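Side-chain contacts in malate Synthase (Haloferax volcanii, PDB 3OYZ), which catalyses the magnesium-dependent Claisen condensation of glyoxylate with acetyl-CoA and hydrolysis of the malyl-CoA formed to malate and CoA, in the glyoxylate cycle: residues E351-A356 with R385-A390; W87-P92 with T194-A199. One frame throughout, in Å; residues are numbered along the deposited sequence. Where two conformers were deposited one is given.

Contact 1: residues E351-A356 with R385-A390; sequences EEFEAA and RMWDEA. With ACO (acetyl coenzyme *a), chain B.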
# COMPACT_ATOMS: atom_id res chain seq x y z
N GLU A 351 -18.27 1.30 28.96
CA GLU A 351 -19.07 1.89 30.05
C GLU A 351 -18.25 2.78 30.98
O GLU A 351 -18.62 3.93 31.20
CB GLU A 351 -19.84 0.82 30.83
CG GLU A 351 -21.02 0.28 30.02
CD GLU A 351 -21.54 -1.07 30.50
OE1 GLU A 351 -22.52 -1.57 29.92
OE2 GLU A 351 -20.99 -1.68 31.44
N GLU A 352 -17.10 2.27 31.42
CA GLU A 352 -16.09 3.10 32.09
C GLU A 352 -15.75 4.39 31.33
O GLU A 352 -15.69 5.47 31.93
CB GLU A 352 -14.81 2.33 32.45
CG GLU A 352 -13.74 3.26 33.08
CD GLU A 352 -12.36 2.67 33.37
OE1 GLU A 352 -11.46 3.50 33.64
OE2 GLU A 352 -12.15 1.44 33.35
N PHE A 353 -15.50 4.30 30.02
CA PHE A 353 -15.19 5.53 29.27
C PHE A 353 -16.39 6.48 29.17
O PHE A 353 -16.22 7.70 29.33
CB PHE A 353 -14.61 5.28 27.85
CG PHE A 353 -14.59 6.52 27.03
CD1 PHE A 353 -13.56 7.44 27.18
CD2 PHE A 353 -15.69 6.85 26.24
CE1 PHE A 353 -13.56 8.63 26.49
CE2 PHE A 353 -15.71 8.02 25.53
CZ PHE A 353 -14.65 8.93 25.67
N GLU A 354 -17.55 5.91 28.83
CA GLU A 354 -18.88 6.53 28.73
C GLU A 354 -19.17 7.44 29.95
O GLU A 354 -19.49 8.64 29.78
CB GLU A 354 -19.88 5.37 28.60
CG GLU A 354 -21.31 5.55 28.09
CD GLU A 354 -22.04 4.20 27.89
OE1 GLU A 354 -22.31 3.45 28.86
OE2 GLU A 354 -22.35 3.84 26.73
N ALA A 355 -19.05 6.87 31.15
CA ALA A 355 -19.14 7.56 32.45
C ALA A 355 -18.14 8.73 32.60
O ALA A 355 -18.53 9.83 33.02
CB ALA A 355 -19.00 6.55 33.60
N ALA A 356 -16.86 8.52 32.27
CA ALA A 356 -15.87 9.60 32.31
C ALA A 356 -16.23 10.81 31.44
O ALA A 356 -16.16 11.96 31.89
CB ALA A 356 -14.46 9.07 31.98
N ARG A 385 -3.44 3.29 28.63
CA ARG A 385 -3.76 3.69 27.25
C ARG A 385 -4.69 4.90 27.31
O ARG A 385 -5.66 4.88 28.10
CB ARG A 385 -4.46 2.54 26.54
CG ARG A 385 -4.67 2.80 25.06
CD ARG A 385 -5.73 1.87 24.50
NE ARG A 385 -5.88 2.19 23.07
CZ ARG A 385 -6.53 1.42 22.20
NH1 ARG A 385 -7.09 0.30 22.61
NH2 ARG A 385 -6.64 1.80 20.94
N MET A 386 -4.37 5.95 26.55
CA MET A 386 -5.27 7.11 26.35
C MET A 386 -6.56 6.65 25.65
O MET A 386 -6.49 5.99 24.60
CB MET A 386 -4.55 8.23 25.60
CG MET A 386 -5.25 9.61 25.50
SD MET A 386 -6.57 9.76 24.24
CE MET A 386 -5.66 9.29 22.74
N TRP A 387 -7.70 6.92 26.28
CA TRP A 387 -9.05 6.73 25.75
C TRP A 387 -9.77 8.06 25.53
O TRP A 387 -9.72 8.99 26.37
CB TRP A 387 -9.96 5.88 26.64
CG TRP A 387 -9.75 4.40 26.45
CD1 TRP A 387 -8.60 3.74 26.70
CD2 TRP A 387 -10.71 3.42 26.05
NE1 TRP A 387 -8.77 2.39 26.46
CE2 TRP A 387 -10.04 2.18 26.01
CE3 TRP A 387 -12.05 3.46 25.63
CZ2 TRP A 387 -10.68 0.99 25.62
CZ3 TRP A 387 -12.67 2.29 25.26
CH2 TRP A 387 -11.98 1.07 25.25
N ASP A 388 -10.41 8.12 24.36
CA ASP A 388 -11.41 9.12 24.05
C ASP A 388 -12.52 8.51 23.18
O ASP A 388 -12.56 7.29 23.01
CB ASP A 388 -10.78 10.41 23.54
CG ASP A 388 -10.04 10.26 22.21
OD1 ASP A 388 -10.29 9.33 21.42
OD2 ASP A 388 -9.25 11.19 21.93
N GLU A 389 -13.42 9.37 22.70
CA GLU A 389 -14.65 8.98 22.01
C GLU A 389 -14.30 8.10 20.80
O GLU A 389 -14.97 7.11 20.55
CB GLU A 389 -15.43 10.23 21.58
CG GLU A 389 -16.67 9.99 20.73
CD GLU A 389 -17.77 9.21 21.45
OE1 GLU A 389 -17.73 9.05 22.68
OE2 GLU A 389 -18.71 8.75 20.79
N ALA A 390 -13.21 8.44 20.12
CA ALA A 390 -12.71 7.63 18.99
C ALA A 390 -12.37 6.21 19.47
O ALA A 390 -12.67 5.21 18.82
CB ALA A 390 -11.50 8.30 18.36
N1A ACO B . -1.87 19.27 27.35
C2A ACO B . -1.51 20.05 28.39
N3A ACO B . -1.04 19.51 29.53
C4A ACO B . -0.93 18.17 29.73
C5A ACO B . -1.32 17.29 28.60
C6A ACO B . -1.85 17.92 27.38
N6A ACO B . -2.24 17.07 26.39
N7A ACO B . -1.14 16.02 29.00
C8A ACO B . -0.69 16.07 30.28
N9A ACO B . -0.52 17.34 30.69
C1B ACO B . -0.01 17.71 32.05
C2B ACO B . -0.60 16.73 33.05
O2B ACO B . -1.89 17.20 33.45
C3B ACO B . 0.43 16.70 34.16
O3B ACO B . 0.17 17.92 34.86
P3B ACO B . 0.55 18.25 36.43
O7A ACO B . 1.77 19.13 36.19
O8A ACO B . 0.77 16.85 36.96
O9A ACO B . -0.65 18.93 37.04
C4B ACO B . 1.73 16.82 33.38
O4B ACO B . 1.41 17.55 32.18
C5B ACO B . 2.27 15.46 32.96
O5B ACO B . 1.14 14.66 32.61
P1A ACO B . 1.24 13.07 32.40
O1A ACO B . 1.53 12.29 33.64
O2A ACO B . 2.28 12.92 31.33
O3A ACO B . -0.14 12.50 31.82
P2A ACO B . -1.44 12.33 32.73
O4A ACO B . -1.39 13.63 33.46
O5A ACO B . -1.47 10.89 33.21
O6A ACO B . -2.72 12.37 31.73
CBP ACO B . -3.92 12.15 29.59
CCP ACO B . -2.87 11.57 30.54
CDP ACO B . -5.29 12.23 30.27
CEP ACO B . -4.05 11.17 28.43
CAP ACO B . -3.57 13.56 29.12
OAP ACO B . -2.21 13.48 28.73
C9P ACO B . -4.38 14.04 27.93
O9P ACO B . -5.57 14.33 28.07
N8P ACO B . -3.74 14.09 26.75
C7P ACO B . -4.45 14.55 25.57
C6P ACO B . -5.47 13.53 25.02
C5P ACO B . -5.88 14.07 23.67
O5P ACO B . -5.39 15.12 23.25
N4P ACO B . -6.74 13.32 22.99
C3P ACO B . -7.24 13.63 21.66
C2P ACO B . -6.14 13.51 20.60
S1P ACO B . -6.31 11.80 20.16
C ACO B . -7.60 11.61 19.11
O ACO B . -8.47 12.45 18.95
CH3 ACO B . -7.69 10.30 18.39
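Within 351-356, the one side chain that touches 387-389 is Phe-353, and its ring meets mostly backbone. Its CZ lies 3.2 Å from Glu-389 N and its CE1 3.3 Å from Asp-388 CA, while Asp-388 O stands over one face of the ring, 3.7 Å above the plane and offset toward the rim. CG of Phe-353 is anti to the backbone N (chi1 168°), which carries the ring across to the point where strand 382-387 gives way to helix 389-395. At the root of the side chain, Phe-353 CB approaches Trp-387 CE3 at 3.8 Å, an apolar contact, and Met-366 of the neighbouring strand touches both side chains. Glu-389 passes across the phenyl at about a right angle, its OE1 3.6 Å from Phe-353 CE2; that carboxylate is held by Lys-357 and Gln-393. The contact thus sets helix 343-358 beside the antiparallel hairpin 364-369/382-387 and the start of helix 389-395. Asp-388, predicted to be the proton acceptor, occupies the N-cap of that helix, its OD1 receiving a weak bond (126°) from Ala-390 N. Its CB points away from Phe-353, and Asp-388 OD2 is 3.3 Å from the thioester carbonyl carbon C of acetyl-CoA. Without the phenyl, as with an alanine here, the 388-389 peptide would probably lose its apolar support and a gap would open against helix 343-358. Met-386 lines the same pocket as Asp-388, with CE 3.7 Å from the thioester sulfur S1P.

Contact 2: residues W87-P92 with T194-A199; sequences WHRDSP and TKDMRA. With K (potassium ion), chain F.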
# COMPACT_ATOMS: atom_id res chain seq x y z
N TRP A 87 -15.89 18.87 13.21
CA TRP A 87 -16.32 18.73 11.80
C TRP A 87 -16.76 17.30 11.56
O TRP A 87 -16.33 16.35 12.22
CB TRP A 87 -15.16 19.09 10.84
CG TRP A 87 -15.48 19.07 9.36
CD1 TRP A 87 -15.39 17.99 8.49
CD2 TRP A 87 -15.94 20.19 8.59
NE1 TRP A 87 -15.76 18.41 7.22
CE2 TRP A 87 -16.07 19.74 7.25
CE3 TRP A 87 -16.21 21.53 8.89
CZ2 TRP A 87 -16.49 20.58 6.22
CZ3 TRP A 87 -16.63 22.40 7.88
CH2 TRP A 87 -16.88 21.86 6.58
N HIS A 88 -17.65 17.08 10.60
CA HIS A 88 -17.76 15.69 10.20
C HIS A 88 -18.39 15.71 8.80
O HIS A 88 -19.39 16.38 8.55
CB HIS A 88 -18.66 14.85 11.14
CG HIS A 88 -18.45 13.38 11.03
ND1 HIS A 88 -18.87 12.66 9.92
CD2 HIS A 88 -17.92 12.47 11.90
CE1 HIS A 88 -18.59 11.38 10.11
NE2 HIS A 88 -18.05 11.24 11.31
N ARG A 89 -17.82 14.90 7.93
CA ARG A 89 -18.32 14.73 6.56
C ARG A 89 -19.81 14.33 6.48
O ARG A 89 -20.44 14.63 5.44
CB ARG A 89 -17.45 13.64 5.84
CG ARG A 89 -17.56 12.18 6.37
CD ARG A 89 -16.40 11.25 5.90
NE ARG A 89 -16.39 10.01 6.66
CZ ARG A 89 -15.82 9.92 7.86
NH1 ARG A 89 -15.15 10.96 8.40
NH2 ARG A 89 -15.86 8.77 8.50
N ASP A 90 -20.34 13.59 7.46
CA ASP A 90 -21.71 13.13 7.42
C ASP A 90 -22.65 13.93 8.36
O ASP A 90 -23.82 13.59 8.45
CB ASP A 90 -21.82 11.65 7.82
CG ASP A 90 -20.99 10.72 6.91
OD1 ASP A 90 -21.02 10.92 5.69
OD2 ASP A 90 -20.37 9.76 7.39
N SER A 91 -22.19 15.01 8.98
CA SER A 91 -23.07 15.81 9.87
C SER A 91 -23.05 17.29 9.57
O SER A 91 -22.15 18.05 9.96
CB SER A 91 -22.59 15.56 11.31
OG SER A 91 -23.36 16.39 12.17
N PRO A 92 -24.08 17.78 8.89
CA PRO A 92 -24.12 19.22 8.61
C PRO A 92 -24.13 20.10 9.88
O PRO A 92 -23.56 21.21 9.83
CB PRO A 92 -25.47 19.40 7.89
CG PRO A 92 -25.73 18.01 7.28
CD PRO A 92 -25.22 17.07 8.30
N THR A 194 -9.40 3.38 12.25
CA THR A 194 -9.68 1.98 12.65
C THR A 194 -11.14 1.68 12.70
O THR A 194 -11.57 0.62 12.20
CB THR A 194 -9.09 1.68 14.04
OG1 THR A 194 -7.69 1.77 13.87
CG2 THR A 194 -9.42 0.22 14.57
N LYS A 195 -11.88 2.62 13.29
CA LYS A 195 -13.34 2.61 13.34
C LYS A 195 -13.97 2.54 11.94
O LYS A 195 -14.78 1.69 11.59
CB LYS A 195 -13.80 3.88 14.10
CG LYS A 195 -15.29 4.26 13.97
CD LYS A 195 -15.69 5.55 14.71
CE LYS A 195 -15.29 6.89 14.10
NZ LYS A 195 -15.30 6.86 12.62
N ASP A 196 -13.57 3.50 11.12
CA ASP A 196 -14.15 3.64 9.78
C ASP A 196 -13.84 2.42 8.94
O ASP A 196 -14.67 1.99 8.16
CB ASP A 196 -13.66 4.98 9.15
CG ASP A 196 -14.31 5.23 7.74
OD1 ASP A 196 -15.50 5.57 7.73
OD2 ASP A 196 -13.70 5.04 6.66
N MET A 197 -12.64 1.84 9.08
CA MET A 197 -12.22 0.66 8.35
C MET A 197 -12.81 -0.62 8.98
O MET A 197 -12.73 -1.69 8.32
CB MET A 197 -10.66 0.59 8.27
CG MET A 197 -10.02 1.85 7.50
SD MET A 197 -10.32 1.49 5.69
CE MET A 197 -8.91 0.41 5.42
N ARG A 198 -13.40 -0.52 10.18
CA ARG A 198 -13.96 -1.71 10.88
C ARG A 198 -12.87 -2.72 11.26
O ARG A 198 -13.09 -3.92 11.26
CB ARG A 198 -15.16 -2.41 10.19
CG ARG A 198 -16.24 -1.39 9.82
CD ARG A 198 -17.61 -1.90 9.41
NE ARG A 198 -17.51 -2.93 8.39
CZ ARG A 198 -18.55 -3.70 8.07
NH1 ARG A 198 -19.72 -3.54 8.70
NH2 ARG A 198 -18.41 -4.64 7.15
N ALA A 199 -11.69 -2.24 11.66
CA ALA A 199 -10.65 -3.18 11.91
C ALA A 199 -10.79 -3.66 13.37
O ALA A 199 -11.35 -2.97 14.21
CB ALA A 199 -9.29 -2.53 11.68
K K F . -13.25 -2.26 5.73
O HOH W 1 -17.61 8.12 11.60
O HOH W 2 -13.91 8.31 10.63
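Lys-195 and Asp-196 are the residues of 194-199 that meet the loop 87-92, one through water and the other directly. Lys-195 NZ donates to two waters: the first, 2.8 Å away, also bonds His-88 NE2 in the imidazole plane, and the second accepts from Arg-89 NH2. This second water bridges two like charges, Arg-89 NH2 and Lys-195 NZ, 4.6 Å apart. Next comes Asp-196, whose OD1 takes a weak, bent bond from Arg-89 NH2 (3.3 Å, 131°) within a salt bridge. With guanidinium and carboxylate planes 88° apart, the groups do not pair in a common plane. Each has a further partner: Glu-123 for Arg-89 NH1 and the Gly-160 amide for Asp-196 OD2. His-88 CE1 sits 3.8 Å above the centre of the guanidinium, while His-88 ND1 accepts from Asp-90 N at 3.0 Å, a nearly straight bond within the type I turn 88-91. Met-197 follows, its O 2.7 Å from a potassium ion also bound by Ser-217, Ser-221 and Gly-252 of a second subunit. At Arg-198 phi turns positive (65°) and a Schellman motif closes the helix, Ala-199 N bonding Thr-194 O. Loop 87-92 and the end of helix 190-197 lie at the C-terminal mouth of the TIM barrel, where Arg-89 and Asp-196, their side chains about 5 and 6 Å from those of Glu-158 and Asp-192, are a probable second shell to magnesium.

How the contacts relate
From the N terminus, the chain passes through 87-92, between strand 80-81 and helix 92-105, and contact 2 closes at the end of helix 190-197, after 102 residues that take in barrel strands 118-121, 152-157 and 183-188. Contact 1 opens afterwards and closes a shorter loop, 29 residues, around strands 364-369 and 382-387. They are in series, neither nested nor crossed. The centres of contacts 1 and 2 lie about 18 Å apart. Contact 2 joins the loop after strand 80-81 to the helix following strand 183-188; contact 1 ties helix 343-358 to the end of strand 382-387 and the start of helix 389-395. That last helix touches helix 190-197: Ala-390 on Val-191, Gln-393 on Lys-195.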